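Side-chain contacts in amidohydrolase (Brucella melitensis biovar Abortus, PDB 4F0L), which probably acts as a metal-dependent deaminase of the amidohydrolase family, with an iron ion bound at its metal site: residues W88-I93 / A305-G310; V246-D251 / K258-W263. All blocks are in the same frame, centred on the assembly; numbering follows the deposited sequence.

Interaction 1: W88-I93 / A305-G310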
loop_
_atom_site.group_PDB
_atom_site.type_symbol
_atom_site.label_atom_id
_atom_site.label_comp_id
_atom_site.label_asym_id
_atom_site.label_seq_id
_atom_site.Cartn_x
_atom_site.Cartn_y
_atom_site.Cartn_z
ATOM N N TRP B 88 -6.039 3.520 -22.373
ATOM C CA TRP B 88 -5.222 3.650 -23.597
ATOM C C TRP B 88 -3.750 3.784 -23.265
ATOM O O TRP B 88 -2.914 3.068 -23.832
ATOM C CB TRP B 88 -5.677 4.827 -24.471
ATOM N N SER B 89 -3.430 4.667 -22.314
ATOM C CA SER B 89 -2.026 4.916 -21.941
ATOM C C SER B 89 -1.307 3.644 -21.453
ATOM O O SER B 89 -0.135 3.422 -21.790
ATOM C CB SER B 89 -1.932 6.045 -20.907
ATOM O OG SER B 89 -2.592 5.707 -19.688
ATOM N N TRP B 90 -2.008 2.807 -20.686
ATOM C CA TRP B 90 -1.434 1.547 -20.209
ATOM C C TRP B 90 -1.102 0.625 -21.364
ATOM O O TRP B 90 -0.005 0.104 -21.452
ATOM C CB TRP B 90 -2.381 0.835 -19.242
ATOM C CG TRP B 90 -1.721 -0.310 -18.534
ATOM C CD1 TRP B 90 -1.074 -0.286 -17.302
ATOM C CD2 TRP B 90 -1.622 -1.706 -18.994
ATOM N NE1 TRP B 90 -0.599 -1.533 -16.976
ATOM C CE2 TRP B 90 -0.880 -2.429 -17.951
ATOM C CE3 TRP B 90 -2.052 -2.396 -20.117
ATOM C CZ2 TRP B 90 -0.594 -3.782 -18.053
ATOM C CZ3 TRP B 90 -1.746 -3.753 -20.221
ATOM C CH2 TRP B 90 -1.049 -4.436 -19.200
ATOM N N ARG B 91 -2.050 0.420 -22.260
ATOM C CA ARG B 91 -1.798 -0.401 -23.449
ATOM C C ARG B 91 -0.694 0.172 -24.355
ATOM O O ARG B 91 0.114 -0.586 -24.877
ATOM C CB ARG B 91 -3.091 -0.613 -24.249
ATOM C CG ARG B 91 -4.134 -1.431 -23.499
ATOM C CD ARG B 91 -5.080 -2.155 -24.446
ATOM N NE ARG B 91 -5.598 -1.245 -25.463
ATOM C CZ ARG B 91 -6.539 -0.321 -25.253
ATOM N NH1 ARG B 91 -7.092 -0.145 -24.055
ATOM N NH2 ARG B 91 -6.931 0.444 -26.267
ATOM N N GLU B 92 -0.661 1.493 -24.533
ATOM C CA GLU B 92 0.375 2.126 -25.376
ATOM C C GLU B 92 1.772 1.852 -24.808
ATOM O O GLU B 92 2.676 1.458 -25.550
ATOM C CB GLU B 92 0.167 3.643 -25.548
ATOM C CG GLU B 92 1.363 4.340 -26.211
ATOM C CD GLU B 92 1.050 5.717 -26.797
ATOM O OE1 GLU B 92 0.365 6.523 -26.126
ATOM O OE2 GLU B 92 1.514 6.002 -27.935
ATOM N N ILE B 93 1.941 2.070 -23.501
ATOM C CA ILE B 93 3.225 1.847 -22.861
ATOM C C ILE B 93 3.531 0.344 -22.894
ATOM O O ILE B 93 4.638 -0.044 -23.239
ATOM C CB ILE B 93 3.291 2.408 -21.431
ATOM C CG1 ILE B 93 3.017 3.932 -21.408
ATOM C CG2 ILE B 93 4.650 2.115 -20.810
ATOM C CD1 ILE B 93 3.881 4.780 -22.332
ATOM N N ALA B 305 -6.132 -3.354 -8.627
ATOM C CA ALA B 305 -6.422 -1.963 -8.204
ATOM C C ALA B 305 -5.860 -0.953 -9.215
ATOM O O ALA B 305 -6.539 0.003 -9.580
ATOM C CB ALA B 305 -5.808 -1.681 -6.841
ATOM N N ASN B 306 -4.589 -1.140 -9.612
ATOM C CA ASN B 306 -3.929 -0.228 -10.530
ATOM C C ASN B 306 -4.688 -0.189 -11.872
ATOM O O ASN B 306 -4.714 0.838 -12.563
ATOM C CB ASN B 306 -2.463 -0.646 -10.707
ATOM C CG ASN B 306 -1.731 0.207 -11.705
ATOM O OD1 ASN B 306 -1.822 -0.032 -12.927
ATOM N ND2 ASN B 306 -1.030 1.226 -11.213
ATOM N N LEU B 307 -5.303 -1.306 -12.242
ATOM C CA LEU B 307 -6.068 -1.381 -13.494
ATOM C C LEU B 307 -7.576 -1.065 -13.313
ATOM O O LEU B 307 -8.310 -1.043 -14.289
ATOM C CB LEU B 307 -5.891 -2.772 -14.147
ATOM C CG LEU B 307 -4.486 -3.153 -14.574
ATOM C CD1 LEU B 307 -4.406 -4.595 -15.120
ATOM C CD2 LEU B 307 -4.037 -2.163 -15.648
ATOM N N GLY B 308 -8.039 -0.819 -12.085
ATOM C CA GLY B 308 -9.486 -0.660 -11.822
ATOM C C GLY B 308 -10.364 -1.867 -12.194
ATOM O O GLY B 308 -11.515 -1.690 -12.629
ATOM N N ASP B 309 -9.838 -3.084 -12.030
ATOM C CA ASP B 309 -10.542 -4.286 -12.489
ATOM C C ASP B 309 -11.821 -4.535 -11.693
ATOM O O ASP B 309 -12.866 -4.753 -12.270
ATOM C CB ASP B 309 -9.688 -5.541 -12.388
ATOM C CG ASP B 309 -8.562 -5.598 -13.403
ATOM O OD1 ASP B 309 -8.716 -5.078 -14.519
ATOM O OD2 ASP B 309 -7.514 -6.210 -13.071
ATOM N N GLY B 310 -11.710 -4.517 -10.361
ATOM C CA GLY B 310 -12.823 -4.854 -9.501
ATOM C C GLY B 310 -12.346 -5.568 -8.268
ATOM O O GLY B 310 -11.140 -5.732 -8.041
HETATM O O HOH W 1 0.115 -1.786 -14.096
#
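Leu307 sets one methyl over a face of the Trp90 indole: Leu307 CD2 lies 3.8 Å from the centroid of the five-membered ring and only 11° off its normal, a CH-pi contact. The nearest single ring atom is Trp90 NE1, 3.7 Å from Leu307 CD2. A chi1 of -169° turns the Trp90 ring away from its own backbone N and out from helix 88-100, toward the leucine. Trp90 NE1 donates to a water 3.0 Å away; that water in turn donates to Asn306 OD1 at 2.9 Å, so a bridge runs beside the apolar contact. Indole suits both roles, offering a broad face and one donor. Asn306 ND2 donates to Glu78 and bonds to Tyr345 of the second subunit, while OD1 also accepts from Arg354 of that subunit, so amide N and O cannot be exchanged. The same Arg354 packs on Trp90 and Leu307. The backbone turns at Gly308, whose positive phi suits glycine and completes a Schellman motif ending helix 301-306. The side chain of Leu307 lies about 7 Å from the iron ion, so the arrangement belongs to the surroundings of the metal site of an amidohydrolase barrel, here bordered by the second subunit.

Interaction 2: V246-D251 / K258-W263; sequences VKEVED and KRPVEW
The carboxylate oxygen OE2 of Glu248 accepts a hydrogen bond from the backbone N of Ala243 and also lies against the ring of Pro260, 3.4 Å from its CB and 3.5 Å from its CG. A chi1 of 174° and an extended chain beyond CG carry the acid along the proline in the opposite sense. Pro260 is in the first turn of helix 260-267, where a residue without an amide proton costs no helical hydrogen bond. Pro260 CD packs on the backbone of the facing helix, 3.8 Å from Val249 CA, and touches the valine side chain at CG2, 3.9 Å away.

Val249 uses its two branches on different neighbours. While CG2 meets the proline, Val249 CG1 sits over one face of the Arg259 guanidinium, off toward the rim, with Arg259 NH1 the nearest atom at 3.6 Å. The CA atoms of Val249 and Arg259 are just 5.4 Å apart; with the backbones so near, a short side chain with two methyls meets both proline and guanidinium. The arginine chain bends before the guanidinium, and its NE is held in a salt bridge by Glu286.

Arg259 is also the N-cap residue of helix 260-267. Arg259 N donates to Glu262 OE1 over 3.1 Å, nearly straight at 163°, the bond reaching the anti side of the carboxylate and tilted 30° from its plane. Glu286 holds the same helix start again by accepting from the Glu262 backbone N.

No hydrogen bond joins the two segments directly: methyls and proline carbons, lying against a carboxylate oxygen and a guanidinium face, close the corner between the successive helices 246-256 and 260-267 by van der Waals contact. Glu248 OE2 and Arg259 NE find their partners in the surrounding chain, and the bond from Ala243 N probably limits the cost of burying the Glu248 carboxylate.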
loop_
_atom_site.group_PDB
_atom_site.type_symbol
_atom_site.label_atom_id
_atom_site.label_comp_id
_atom_site.label_asym_id
_atom_site.label_seq_id
_atom_site.Cartn_x
_atom_site.Cartn_y
_atom_site.Cartn_z
ATOM N N VAL B 246 -15.270 -6.368 -16.517
ATOM C CA VAL B 246 -16.704 -6.531 -16.807
ATOM C C VAL B 246 -16.947 -6.718 -18.307
ATOM O O VAL B 246 -17.809 -7.517 -18.706
ATOM C CB VAL B 246 -17.535 -5.342 -16.262
ATOM C CG1 VAL B 246 -18.921 -5.262 -16.920
ATOM C CG2 VAL B 246 -17.637 -5.452 -14.743
ATOM N N LYS B 247 -16.171 -6.030 -19.145
ATOM C CA LYS B 247 -16.380 -6.118 -20.591
ATOM C C LYS B 247 -16.204 -7.554 -21.056
ATOM O O LYS B 247 -16.944 -7.996 -21.939
ATOM C CB LYS B 247 -15.461 -5.164 -21.375
ATOM N N GLU B 248 -15.270 -8.301 -20.457
ATOM C CA GLU B 248 -15.073 -9.719 -20.859
ATOM C C GLU B 248 -16.297 -10.568 -20.536
ATOM O O GLU B 248 -16.679 -11.411 -21.326
ATOM C CB GLU B 248 -13.806 -10.361 -20.212
ATOM C CG GLU B 248 -13.685 -11.854 -20.505
ATOM C CD GLU B 248 -12.538 -12.558 -19.784
ATOM O OE1 GLU B 248 -11.390 -12.107 -19.905
ATOM O OE2 GLU B 248 -12.775 -13.590 -19.137
ATOM N N VAL B 249 -16.880 -10.350 -19.371
ATOM C CA VAL B 249 -18.083 -11.080 -18.942
ATOM C C VAL B 249 -19.243 -10.818 -19.918
ATOM O O VAL B 249 -19.878 -11.773 -20.376
ATOM C CB VAL B 249 -18.485 -10.685 -17.514
ATOM C CG1 VAL B 249 -19.865 -11.225 -17.134
ATOM C CG2 VAL B 249 -17.419 -11.126 -16.518
ATOM N N GLU B 250 -19.452 -9.544 -20.260
ATOM C CA GLU B 250 -20.488 -9.149 -21.202
ATOM C C GLU B 250 -20.236 -9.803 -22.589
ATOM O O GLU B 250 -21.146 -10.391 -23.178
ATOM C CB GLU B 250 -20.534 -7.596 -21.372
ATOM C CG GLU B 250 -20.748 -6.679 -20.160
ATOM C CD GLU B 250 -22.044 -6.909 -19.402
ATOM O OE1 GLU B 250 -22.370 -8.079 -19.081
ATOM O OE2 GLU B 250 -22.729 -5.894 -19.107
ATOM N N ASP B 251 -19.006 -9.708 -23.093
ATOM C CA ASP B 251 -18.677 -10.281 -24.392
ATOM C C ASP B 251 -18.832 -11.800 -24.370
ATOM O O ASP B 251 -19.286 -12.384 -25.361
ATOM C CB ASP B 251 -17.251 -9.899 -24.823
ATOM C CG ASP B 251 -17.110 -8.416 -25.134
ATOM O OD1 ASP B 251 -18.134 -7.746 -25.350
ATOM O OD2 ASP B 251 -15.971 -7.909 -25.145
ATOM N N LYS B 258 -23.019 -17.658 -21.658
ATOM C CA LYS B 258 -22.437 -18.022 -20.361
ATOM C C LYS B 258 -21.349 -17.018 -19.953
ATOM O O LYS B 258 -20.711 -16.379 -20.795
ATOM C CB LYS B 258 -21.805 -19.416 -20.410
ATOM C CG LYS B 258 -22.784 -20.574 -20.493
ATOM C CD LYS B 258 -22.043 -21.886 -20.752
ATOM C CE LYS B 258 -22.968 -23.042 -21.119
ATOM N NZ LYS B 258 -22.997 -24.124 -20.095
ATOM N N ARG B 259 -21.149 -16.902 -18.649
ATOM C CA ARG B 259 -20.063 -16.084 -18.112
ATOM C C ARG B 259 -18.753 -16.862 -18.249
ATOM O O ARG B 259 -18.755 -18.062 -18.531
ATOM C CB ARG B 259 -20.346 -15.735 -16.646
ATOM C CG ARG B 259 -21.660 -15.003 -16.369
ATOM C CD ARG B 259 -21.958 -15.006 -14.854
ATOM N NE ARG B 259 -20.892 -14.296 -14.124
ATOM C CZ ARG B 259 -20.869 -12.979 -13.925
ATOM N NH1 ARG B 259 -21.882 -12.208 -14.336
ATOM N NH2 ARG B 259 -19.838 -12.431 -13.321
ATOM N N PRO B 260 -17.605 -16.182 -18.085
ATOM C CA PRO B 260 -16.338 -16.869 -18.363
ATOM C C PRO B 260 -16.038 -18.070 -17.448
ATOM O O PRO B 260 -15.741 -19.152 -17.950
ATOM C CB PRO B 260 -15.286 -15.744 -18.220
ATOM C CG PRO B 260 -16.075 -14.517 -18.598
ATOM C CD PRO B 260 -17.442 -14.727 -18.003
ATOM N N VAL B 261 -16.103 -17.911 -16.126
ATOM C CA VAL B 261 -15.683 -19.017 -15.257
ATOM C C VAL B 261 -16.675 -20.167 -15.478
ATOM O O VAL B 261 -16.294 -21.304 -15.648
ATOM C CB VAL B 261 -15.598 -18.613 -13.763
ATOM C CG1 VAL B 261 -15.399 -19.857 -12.895
ATOM C CG2 VAL B 261 -14.491 -17.562 -13.552
ATOM N N GLU B 262 -17.951 -19.844 -15.516
ATOM C CA GLU B 262 -18.984 -20.823 -15.793
ATOM C C GLU B 262 -18.694 -21.592 -17.092
ATOM O O GLU B 262 -18.770 -22.820 -17.148
ATOM C CB GLU B 262 -20.325 -20.062 -15.890
ATOM C CG GLU B 262 -21.522 -20.905 -16.235
ATOM C CD GLU B 262 -22.747 -20.103 -16.585
ATOM O OE1 GLU B 262 -22.674 -18.878 -16.846
ATOM O OE2 GLU B 262 -23.808 -20.739 -16.604
ATOM N N TRP B 263 -18.337 -20.865 -18.135
ATOM C CA TRP B 263 -18.068 -21.501 -19.405
ATOM C C TRP B 263 -16.906 -22.451 -19.277
ATOM O O TRP B 263 -16.979 -23.623 -19.699
ATOM C CB TRP B 263 -17.805 -20.443 -20.443
ATOM C CG TRP B 263 -17.685 -21.048 -21.790
ATOM C CD1 TRP B 263 -18.666 -21.146 -22.772
ATOM C CD2 TRP B 263 -16.516 -21.719 -22.340
ATOM N NE1 TRP B 263 -18.179 -21.809 -23.865
ATOM C CE2 TRP B 263 -16.903 -22.185 -23.664
ATOM C CE3 TRP B 263 -15.236 -21.975 -21.882
ATOM C CZ2 TRP B 263 -16.028 -22.861 -24.480
ATOM C CZ3 TRP B 263 -14.366 -22.670 -22.713
ATOM C CH2 TRP B 263 -14.758 -23.106 -23.979
#

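How the interactions relate
Interaction 2 is largely buried and local, packing two successive helices, 246-256 and 260-267, against each other; interaction 1 is smaller, partly buried, and joins parts of the chain more than two hundred residues apart. They share no helix, and their centres lie 19 Å apart, although their nearest atoms approach to about 5 Å. His281 links their surroundings, bonding to the Asp309 backbone and, weakly, to the Arg259 guanidinium. In both, an aliphatic methyl covers a flat group, an indole in one and a guanidinium in the other. Water and the second subunit complete interaction 1 near the iron, whereas same-chain acids and backbone serve interaction 2.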